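Local coordinates for protein transcriptional regulator (Enterococcus faecalis, PDB 3QFI) that is of unknown function but is probably a transcriptional regulator, with a domain of the LytR-CpsA-Psr family, at residues Val24-Ile29 with His105-Asn110; Asp43-Val48 with Ile60-Asp65; Asp116-Val121 with Glu178-Lys183. All blocks are in the same frame, centred on the assembly; numbering follows the deposited sequence.

Interaction 1: Val24-Ile29 with His105-Asn110; sequences VLLMGI and HYVSIN
Leu25 and Met27 bond through both their N-H and C=O groups to the strand His105-Ile109, which runs parallel to them. The two strand axes make an angle of only 9°. Leu25 N donates to His105 O at 2.9 Å, and Leu25 O takes the N-H of Val107. Two residues on, Met27 N reaches Val107 O at 2.8 Å, and Met27 O accepts from Ile109 N. A longer bond from Ile29 N to Ile109 O, 3.2 Å, closes the ladder just past the end of strand 22-28. This is the spacing of a regular parallel pair: alternate residues of Val24-Ile29 supply the bonding groups.

Leu25, Met27, Tyr106 and Ser108 share one face of the sheet. On it Met27 reaches across the pair. Its CG stands beside its own backbone N (chi1 -52°), and the chain bends at chi3, -66°, which turns the methyl end toward the Ser108 side chain. The Tyr106 CB lies near Leu25 O, but the ring leads off away from Val24-Ile29. Val24, Leu26, Val107 and Ile109 point to the other face. There Val24 CG2, anti to its backbone N, rests 4.3 Å from Val107 CG1.

Helix 80-98 covers the first face: Val95 meets Leu25, Tyr83 and Ala91 meet Met27, and Ile92 meets Tyr106. Within the mixed sheet, strand 22-28 lies between strands 105-109 and 44-51, and strand 204-206 borders 105-109 on its other edge.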
loop_
_atom_site.group_PDB
_atom_site.type_symbol
_atom_site.label_atom_id
_atom_site.label_comp_id
_atom_site.label_asym_id
_atom_site.label_seq_id
_atom_site.Cartn_x
_atom_site.Cartn_y
_atom_site.Cartn_z
ATOM N N VAL A 24 -7.540 0.638 4.690
ATOM C CA VAL A 24 -7.307 -0.722 4.261
ATOM C C VAL A 24 -5.879 -0.938 3.789
ATOM O O VAL A 24 -5.272 -0.073 3.144
ATOM C CB VAL A 24 -8.305 -1.102 3.155
ATOM C CG1 VAL A 24 -8.581 0.110 2.282
ATOM C CG2 VAL A 24 -7.751 -2.249 2.314
ATOM N N LEU A 25 -5.333 -2.092 4.152
ATOM C CA LEU A 25 -3.977 -2.458 3.773
ATOM C C LEU A 25 -4.060 -3.407 2.581
ATOM O O LEU A 25 -4.700 -4.456 2.652
ATOM C CB LEU A 25 -3.272 -3.173 4.930
ATOM C CG LEU A 25 -1.825 -3.583 4.642
ATOM C CD1 LEU A 25 -0.933 -2.358 4.806
ATOM C CD2 LEU A 25 -1.364 -4.693 5.582
ATOM N N LEU A 26 -3.423 -3.021 1.483
ATOM C CA LEU A 26 -3.399 -3.843 0.292
ATOM C C LEU A 26 -2.028 -4.484 0.241
ATOM O O LEU A 26 -1.012 -3.784 0.358
ATOM C CB LEU A 26 -3.590 -2.995 -0.966
ATOM C CG LEU A 26 -4.669 -1.909 -0.953
ATOM C CD1 LEU A 26 -4.772 -1.258 -2.331
ATOM C CD2 LEU A 26 -5.990 -2.503 -0.564
ATOM N N MET A 27 -1.990 -5.806 0.080
ATOM C CA MET A 27 -0.711 -6.520 -0.011
ATOM C C MET A 27 -0.640 -7.340 -1.290
ATOM O O MET A 27 -1.625 -7.929 -1.712
ATOM C CB MET A 27 -0.505 -7.462 1.182
ATOM C CG MET A 27 -0.687 -6.829 2.558
ATOM S SD MET A 27 -0.063 -7.902 3.873
ATOM C CE MET A 27 -1.198 -9.306 3.764
ATOM N N GLY A 28 0.542 -7.354 -1.896
ATOM C CA GLY A 28 0.787 -8.106 -3.110
ATOM C C GLY A 28 1.874 -9.111 -2.776
ATOM O O GLY A 28 3.055 -8.776 -2.765
ATOM N N ILE A 29 1.455 -10.339 -2.475
ATOM C CA ILE A 29 2.349 -11.430 -2.105
ATOM C C ILE A 29 2.629 -12.305 -3.308
ATOM O O ILE A 29 1.731 -12.604 -4.083
ATOM C CB ILE A 29 1.716 -12.333 -1.014
ATOM C CG1 ILE A 29 1.220 -11.483 0.151
ATOM C CG2 ILE A 29 2.746 -13.341 -0.506
ATOM C CD1 ILE A 29 2.311 -10.684 0.812
ATOM N N HIS A 105 -9.514 -2.932 7.351
ATOM C CA HIS A 105 -9.611 -4.026 6.413
ATOM C C HIS A 105 -8.285 -4.297 5.716
ATOM O O HIS A 105 -7.407 -3.426 5.644
ATOM C CB HIS A 105 -10.665 -3.691 5.365
ATOM C CG HIS A 105 -12.041 -3.518 5.920
ATOM N ND1 HIS A 105 -12.771 -4.568 6.435
ATOM C CD2 HIS A 105 -12.836 -2.426 6.012
ATOM C CE1 HIS A 105 -13.957 -4.130 6.818
ATOM N NE2 HIS A 105 -14.023 -2.835 6.572
ATOM N N TYR A 106 -8.147 -5.504 5.183
ATOM C CA TYR A 106 -6.938 -5.866 4.467
ATOM C C TYR A 106 -7.311 -6.680 3.237
ATOM O O TYR A 106 -8.430 -7.190 3.126
ATOM C CB TYR A 106 -6.023 -6.705 5.351
ATOM C CG TYR A 106 -6.420 -8.158 5.435
ATOM C CD1 TYR A 106 -7.404 -8.595 6.327
ATOM C CD2 TYR A 106 -5.822 -9.101 4.598
ATOM C CE1 TYR A 106 -7.781 -9.949 6.376
ATOM C CE2 TYR A 106 -6.188 -10.441 4.637
ATOM C CZ TYR A 106 -7.160 -10.865 5.519
ATOM O OH TYR A 106 -7.496 -12.204 5.534
ATOM N N VAL A 107 -6.364 -6.791 2.313
ATOM C CA VAL A 107 -6.547 -7.581 1.103
ATOM C C VAL A 107 -5.200 -8.129 0.638
ATOM O O VAL A 107 -4.220 -7.398 0.564
ATOM C CB VAL A 107 -7.217 -6.758 -0.044
ATOM C CG1 VAL A 107 -6.529 -5.449 -0.203
ATOM C CG2 VAL A 107 -7.159 -7.538 -1.363
ATOM N N SER A 108 -5.163 -9.436 0.378
ATOM C CA SER A 108 -3.968 -10.126 -0.104
ATOM C C SER A 108 -4.273 -10.583 -1.514
ATOM O O SER A 108 -5.256 -11.300 -1.734
ATOM C CB SER A 108 -3.652 -11.368 0.734
ATOM O OG SER A 108 -3.114 -11.048 1.997
ATOM N N ILE A 109 -3.429 -10.181 -2.461
ATOM C CA ILE A 109 -3.608 -10.544 -3.864
ATOM C C ILE A 109 -2.335 -11.201 -4.399
ATOM O O ILE A 109 -1.226 -10.718 -4.144
ATOM C CB ILE A 109 -3.894 -9.297 -4.727
ATOM C CG1 ILE A 109 -4.692 -8.275 -3.896
ATOM C CG2 ILE A 109 -4.646 -9.709 -6.005
ATOM C CD1 ILE A 109 -5.011 -6.957 -4.617
ATOM N N ASN A 110 -2.506 -12.304 -5.127
ATOM C CA ASN A 110 -1.407 -13.043 -5.759
ATOM C C ASN A 110 -1.060 -12.338 -7.055
ATOM O O ASN A 110 -1.750 -11.418 -7.472
ATOM C CB ASN A 110 -1.847 -14.458 -6.150
ATOM C CG ASN A 110 -1.917 -15.397 -4.982
ATOM O OD1 ASN A 110 -2.335 -16.554 -5.132
ATOM N ND2 ASN A 110 -1.504 -14.920 -3.806
#

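Interaction 2: Asp43-Val48 with Ile60-Asp65; sequences DTTMVV and ISLDRD
Val47 and Ile60 lie side by side and point the same way, with Val47 CB 3.5 Å from Ile60 CG2. Their backbones are bonded as well: Val47 N donates to Ile60 O at 2.8 Å. Leu62 joins the same face. Its CG stands beside its own backbone N (chi1 -66°), and CD1 touches two neighbours on the opposite strand: Thr45 CG2 at 3.7 Å and Val47 CG2 at 3.9 Å. Both pairs meet at a slant. Thr45 turns its methyl, not its hydroxyl, to Leu62, and its backbone O accepts from Leu62 N.

Met46 and Ser61 form the non-hydrogen-bonded pair, with side chains on the other face. Met46 CG is anti to its backbone N (chi1 -171°) and passes near Ile60 O. The Ser61 hydroxyl bonds to Arg174 of helix 166-184. Past the strand, Asp43 N lies over one face of the Arg64 guanidinium, toward its rim, while the Asp43 carboxylate bonds instead to Asp30 N. The whole is an antiparallel beta hairpin, strands 44-51 and 56-62, set inside the mixed central sheet, in a chain of the LytR-CpsA-Psr family.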
loop_
_atom_site.group_PDB
_atom_site.type_symbol
_atom_site.label_atom_id
_atom_site.label_comp_id
_atom_site.label_asym_id
_atom_site.label_seq_id
_atom_site.Cartn_x
_atom_site.Cartn_y
_atom_site.Cartn_z
ATOM N N ASP A 43 7.602 -8.072 -0.139
ATOM C CA ASP A 43 6.711 -7.866 -1.276
ATOM C C ASP A 43 6.192 -6.423 -1.280
ATOM O O ASP A 43 6.847 -5.520 -0.765
ATOM C CB ASP A 43 5.542 -8.857 -1.204
ATOM C CG ASP A 43 5.994 -10.286 -0.884
ATOM O OD1 ASP A 43 6.436 -10.528 0.255
ATOM O OD2 ASP A 43 5.907 -11.162 -1.769
ATOM N N THR A 44 5.014 -6.212 -1.856
ATOM C CA THR A 44 4.434 -4.879 -1.932
ATOM C C THR A 44 3.338 -4.702 -0.891
ATOM O O THR A 44 2.356 -5.448 -0.865
ATOM C CB THR A 44 3.853 -4.612 -3.326
ATOM O OG1 THR A 44 2.649 -5.370 -3.500
ATOM C CG2 THR A 44 4.854 -5.029 -4.391
ATOM N N THR A 45 3.520 -3.696 -0.044
ATOM C CA THR A 45 2.602 -3.386 1.036
ATOM C C THR A 45 2.181 -1.939 0.932
ATOM O O THR A 45 3.018 -1.040 0.936
ATOM C CB THR A 45 3.295 -3.605 2.381
ATOM O OG1 THR A 45 3.717 -4.969 2.468
ATOM C CG2 THR A 45 2.361 -3.275 3.540
ATOM N N MET A 46 0.877 -1.714 0.864
ATOM C CA MET A 46 0.355 -0.361 0.737
ATOM C C MET A 46 -0.800 -0.111 1.713
ATOM O O MET A 46 -1.400 -1.054 2.234
ATOM C CB MET A 46 -0.123 -0.153 -0.706
ATOM C CG MET A 46 -0.504 1.269 -1.085
ATOM S SD MET A 46 -1.218 1.360 -2.773
ATOM C CE MET A 46 0.156 0.749 -3.815
ATOM N N VAL A 47 -1.090 1.165 1.968
ATOM C CA VAL A 47 -2.189 1.548 2.840
ATOM C C VAL A 47 -2.991 2.650 2.177
ATOM O O VAL A 47 -2.429 3.593 1.616
ATOM C CB VAL A 47 -1.710 2.062 4.204
ATOM C CG1 VAL A 47 -2.914 2.474 5.040
ATOM C CG2 VAL A 47 -0.917 0.980 4.928
ATOM N N VAL A 48 -4.312 2.521 2.230
ATOM C CA VAL A 48 -5.202 3.508 1.626
ATOM C C VAL A 48 -6.229 3.974 2.649
ATOM O O VAL A 48 -6.760 3.165 3.411
ATOM C CB VAL A 48 -5.955 2.915 0.399
ATOM C CG1 VAL A 48 -6.964 3.919 -0.142
ATOM C CG2 VAL A 48 -4.965 2.542 -0.680
ATOM N N ILE A 60 -0.466 4.914 0.487
ATOM C CA ILE A 60 0.766 4.991 1.239
ATOM C C ILE A 60 1.589 3.743 0.986
ATOM O O ILE A 60 1.228 2.651 1.403
ATOM C CB ILE A 60 0.461 5.134 2.768
ATOM C CG1 ILE A 60 1.014 6.445 3.307
ATOM C CG2 ILE A 60 1.085 4.004 3.548
ATOM C CD1 ILE A 60 2.523 6.530 3.299
ATOM N N SER A 61 2.687 3.914 0.269
ATOM C CA SER A 61 3.584 2.816 -0.019
ATOM C C SER A 61 4.482 2.623 1.192
ATOM O O SER A 61 4.972 3.606 1.766
ATOM C CB SER A 61 4.474 3.162 -1.206
ATOM O OG SER A 61 3.739 3.262 -2.411
ATOM N N LEU A 62 4.697 1.374 1.589
ATOM C CA LEU A 62 5.595 1.089 2.706
ATOM C C LEU A 62 6.806 0.328 2.165
ATOM O O LEU A 62 6.670 -0.776 1.636
ATOM C CB LEU A 62 4.885 0.250 3.771
ATOM C CG LEU A 62 3.743 0.987 4.475
ATOM C CD1 LEU A 62 2.868 0.017 5.235
ATOM C CD2 LEU A 62 4.334 2.034 5.401
ATOM N N ASP A 63 7.985 0.926 2.283
ATOM C CA ASP A 63 9.216 0.289 1.820
ATOM C C ASP A 63 9.474 -0.948 2.682
ATOM O O ASP A 63 9.261 -0.916 3.889
ATOM C CB ASP A 63 10.397 1.258 1.935
ATOM C CG ASP A 63 11.673 0.704 1.323
ATOM O OD1 ASP A 63 12.183 -0.343 1.790
ATOM O OD2 ASP A 63 12.178 1.324 0.366
ATOM N N ARG A 64 9.928 -2.029 2.056
ATOM C CA ARG A 64 10.199 -3.275 2.758
ATOM C C ARG A 64 11.398 -3.186 3.696
ATOM O O ARG A 64 11.525 -3.971 4.640
ATOM C CB ARG A 64 10.427 -4.411 1.748
ATOM C CG ARG A 64 11.691 -4.268 0.884
ATOM C CD ARG A 64 11.839 -5.413 -0.136
ATOM N NE ARG A 64 10.756 -5.380 -1.120
ATOM C CZ ARG A 64 10.634 -6.199 -2.167
ATOM N NH1 ARG A 64 11.530 -7.154 -2.403
ATOM N NH2 ARG A 64 9.603 -6.051 -2.990
ATOM N N ASP A 65 12.283 -2.236 3.445
ATOM C CA ASP A 65 13.461 -2.106 4.289
ATOM C C ASP A 65 13.233 -1.221 5.513
ATOM O O ASP A 65 14.156 -0.956 6.278
ATOM C CB ASP A 65 14.622 -1.568 3.456
ATOM C CG ASP A 65 14.965 -2.477 2.288
ATOM O OD1 ASP A 65 15.262 -1.955 1.188
ATOM O OD2 ASP A 65 14.947 -3.719 2.475
#

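Interaction 3: Asp116-Val121 with Glu178-Lys183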
loop_
_atom_site.group_PDB
_atom_site.type_symbol
_atom_site.label_atom_id
_atom_site.label_comp_id
_atom_site.label_asym_id
_atom_site.label_seq_id
_atom_site.Cartn_x
_atom_site.Cartn_y
_atom_site.Cartn_z
ATOM N N ASP A 116 -5.400 -11.256 -13.269
ATOM C CA ASP A 116 -6.785 -11.462 -13.681
ATOM C C ASP A 116 -7.671 -10.259 -13.356
ATOM O O ASP A 116 -8.673 -10.014 -14.029
ATOM C CB ASP A 116 -7.374 -12.713 -13.020
ATOM C CG ASP A 116 -8.737 -13.101 -13.603
ATOM O OD1 ASP A 116 -8.812 -13.334 -14.834
ATOM O OD2 ASP A 116 -9.732 -13.186 -12.840
ATOM N N LEU A 117 -7.300 -9.515 -12.322
ATOM C CA LEU A 117 -8.058 -8.341 -11.921
ATOM C C LEU A 117 -7.895 -7.245 -12.966
ATOM O O LEU A 117 -8.809 -6.457 -13.201
ATOM C CB LEU A 117 -7.566 -7.838 -10.563
ATOM C CG LEU A 117 -8.241 -6.590 -9.980
ATOM C CD1 LEU A 117 -9.726 -6.827 -9.824
ATOM C CD2 LEU A 117 -7.604 -6.241 -8.629
ATOM N N ILE A 118 -6.725 -7.194 -13.591
ATOM C CA ILE A 118 -6.478 -6.185 -14.598
ATOM C C ILE A 118 -7.256 -6.545 -15.854
ATOM O O ILE A 118 -7.849 -5.673 -16.487
ATOM C CB ILE A 118 -4.965 -6.051 -14.882
ATOM C CG1 ILE A 118 -4.257 -5.586 -13.601
ATOM C CG2 ILE A 118 -4.715 -5.048 -16.004
ATOM C CD1 ILE A 118 -2.760 -5.378 -13.737
ATOM N N ASP A 119 -7.294 -7.828 -16.198
ATOM C CA ASP A 119 -8.041 -8.254 -17.384
ATOM C C ASP A 119 -9.552 -8.257 -17.175
ATOM O O ASP A 119 -10.311 -8.041 -18.112
ATOM C CB ASP A 119 -7.593 -9.642 -17.831
ATOM C CG ASP A 119 -6.165 -9.651 -18.324
ATOM O OD1 ASP A 119 -5.763 -8.657 -18.974
ATOM O OD2 ASP A 119 -5.445 -10.643 -18.074
ATOM N N ALA A 120 -9.978 -8.495 -15.941
ATOM C CA ALA A 120 -11.392 -8.526 -15.606
ATOM C C ALA A 120 -12.003 -7.133 -15.677
ATOM O O ALA A 120 -13.230 -6.987 -15.739
ATOM C CB ALA A 120 -11.582 -9.099 -14.207
ATOM N N VAL A 121 -11.156 -6.110 -15.634
ATOM C CA VAL A 121 -11.640 -4.738 -15.705
ATOM C C VAL A 121 -11.423 -4.143 -17.096
ATOM O O VAL A 121 -11.745 -2.981 -17.327
ATOM C CB VAL A 121 -10.946 -3.818 -14.655
ATOM C CG1 VAL A 121 -11.233 -4.323 -13.245
ATOM C CG2 VAL A 121 -9.443 -3.759 -14.911
ATOM N N GLU A 178 -4.218 2.724 -8.434
ATOM C CA GLU A 178 -5.084 3.894 -8.545
ATOM C C GLU A 178 -6.004 3.760 -9.755
ATOM O O GLU A 178 -7.199 4.076 -9.688
ATOM C CB GLU A 178 -4.259 5.160 -8.691
ATOM C CG GLU A 178 -5.091 6.423 -8.643
ATOM C CD GLU A 178 -4.315 7.631 -9.122
ATOM O OE1 GLU A 178 -3.126 7.776 -8.740
ATOM O OE2 GLU A 178 -4.903 8.437 -9.880
ATOM N N LYS A 179 -5.434 3.294 -10.861
ATOM C CA LYS A 179 -6.194 3.111 -12.083
ATOM C C LYS A 179 -7.202 1.985 -11.922
ATOM O O LYS A 179 -8.325 2.082 -12.409
ATOM C CB LYS A 179 -5.247 2.821 -13.245
ATOM C CG LYS A 179 -4.352 3.992 -13.601
ATOM C CD LYS A 179 -5.169 5.264 -13.790
ATOM C CE LYS A 179 -4.329 6.421 -14.328
ATOM N NZ LYS A 179 -3.090 6.658 -13.541
ATOM N N ILE A 180 -6.799 0.924 -11.230
ATOM C CA ILE A 180 -7.682 -0.210 -10.999
ATOM C C ILE A 180 -8.898 0.269 -10.211
ATOM O O ILE A 180 -10.031 0.232 -10.696
ATOM C CB ILE A 180 -6.968 -1.331 -10.198
ATOM C CG1 ILE A 180 -5.839 -1.929 -11.031
ATOM C CG2 ILE A 180 -7.955 -2.447 -9.848
ATOM C CD1 ILE A 180 -6.318 -2.610 -12.294
ATOM N N VAL A 181 -8.649 0.723 -8.995
ATOM C CA VAL A 181 -9.702 1.213 -8.134
ATOM C C VAL A 181 -10.612 2.174 -8.859
ATOM O O VAL A 181 -11.838 2.116 -8.721
ATOM C CB VAL A 181 -9.111 1.931 -6.936
ATOM C CG1 VAL A 181 -10.210 2.640 -6.162
ATOM C CG2 VAL A 181 -8.385 0.921 -6.055
ATOM N N ARG A 182 -10.003 3.064 -9.635
ATOM C CA ARG A 182 -10.756 4.058 -10.381
ATOM C C ARG A 182 -11.745 3.370 -11.323
ATOM O O ARG A 182 -12.903 3.766 -11.414
ATOM C CB ARG A 182 -9.788 4.931 -11.174
ATOM C CG ARG A 182 -10.337 6.287 -11.530
ATOM C CD ARG A 182 -9.875 7.355 -10.552
ATOM N NE ARG A 182 -10.646 8.587 -10.715
ATOM C CZ ARG A 182 -10.364 9.736 -10.110
ATOM N NH1 ARG A 182 -11.135 10.799 -10.321
ATOM N NH2 ARG A 182 -9.309 9.824 -9.305
ATOM N N LYS A 183 -11.273 2.330 -12.007
ATOM C CA LYS A 183 -12.081 1.560 -12.948
ATOM C C LYS A 183 -13.134 0.728 -12.213
ATOM O O LYS A 183 -14.320 0.774 -12.546
ATOM C CB LYS A 183 -11.178 0.628 -13.751
ATOM C CG LYS A 183 -11.825 -0.016 -14.963
ATOM C CD LYS A 183 -11.994 0.986 -16.090
ATOM C CE LYS A 183 -10.685 1.702 -16.394
ATOM N NZ LYS A 183 -9.595 0.745 -16.705
#
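The C-terminal part of helix 111-120 faces a turn of helix 166-184, with CA atoms 7.1 Å apart at Ile118 and Ile180 and 6.9 Å apart at Val121 and Lys183. No hydrogen bond crosses between them.

Ile180 makes three of the four residue contacts. Its side chain sets out toward 116-121, and its two branches meet different residues. CG2, anti to the backbone N, touches Leu117 CD2 at 4.0 Å, and the two side chains slant across each other. The other branch starts beside the backbone N (chi1 -66°) and turns again at chi2, -63°. Its end, CD1, comes 3.8 Å from Ile118 CG1. These two side chains cross at about a right angle. The same CD1 also lies near Val121 CG2, at 4.2 Å.

The contact is helix-to-helix packing in a chain of the LytR-CpsA-Psr family. Helix 111-120 follows directly on strand 105-109 of the central sheet. After it comes strand 124-128. That strand is close to the other helix too, since Ile124 touches Lys179, Ile180 and Lys183.

At the edge the packing changes character. Lys183 meets Val121 through its aliphatic chain, with CG 3.9 Å from Val121 CB and 3.8 Å from Val121 O. The lysine chain is folded, which keeps its methylenes near Val121. Val121 is also touched by Val184, the next residue of the helix. On the 116-121 side, Leu197 of a nearby loop packs on Leu117 and Ala120.

Interactions 1 and 2 belong to one sheet and touch. Strands 22-28 and 44-51 are neighbours in it, and backbone bonds probably join Gly28 N to Thr44 O and Met46 N to Leu26 O. The hairpin lies within the chain span that interaction 1 brings together. One pair is parallel and joins distant parts of the chain; the other is a local antiparallel hairpin. Interaction 2 lies nearest the chain centre and is buried, whereas interaction 1 is partly buried. The centre of interaction 3 is about 16 Å from the centre of the chain, yet this contact is buried too. It touches neither of the others. It is mostly apolar, with a lysine chain at its rim, and has no hydrogen bonds across it.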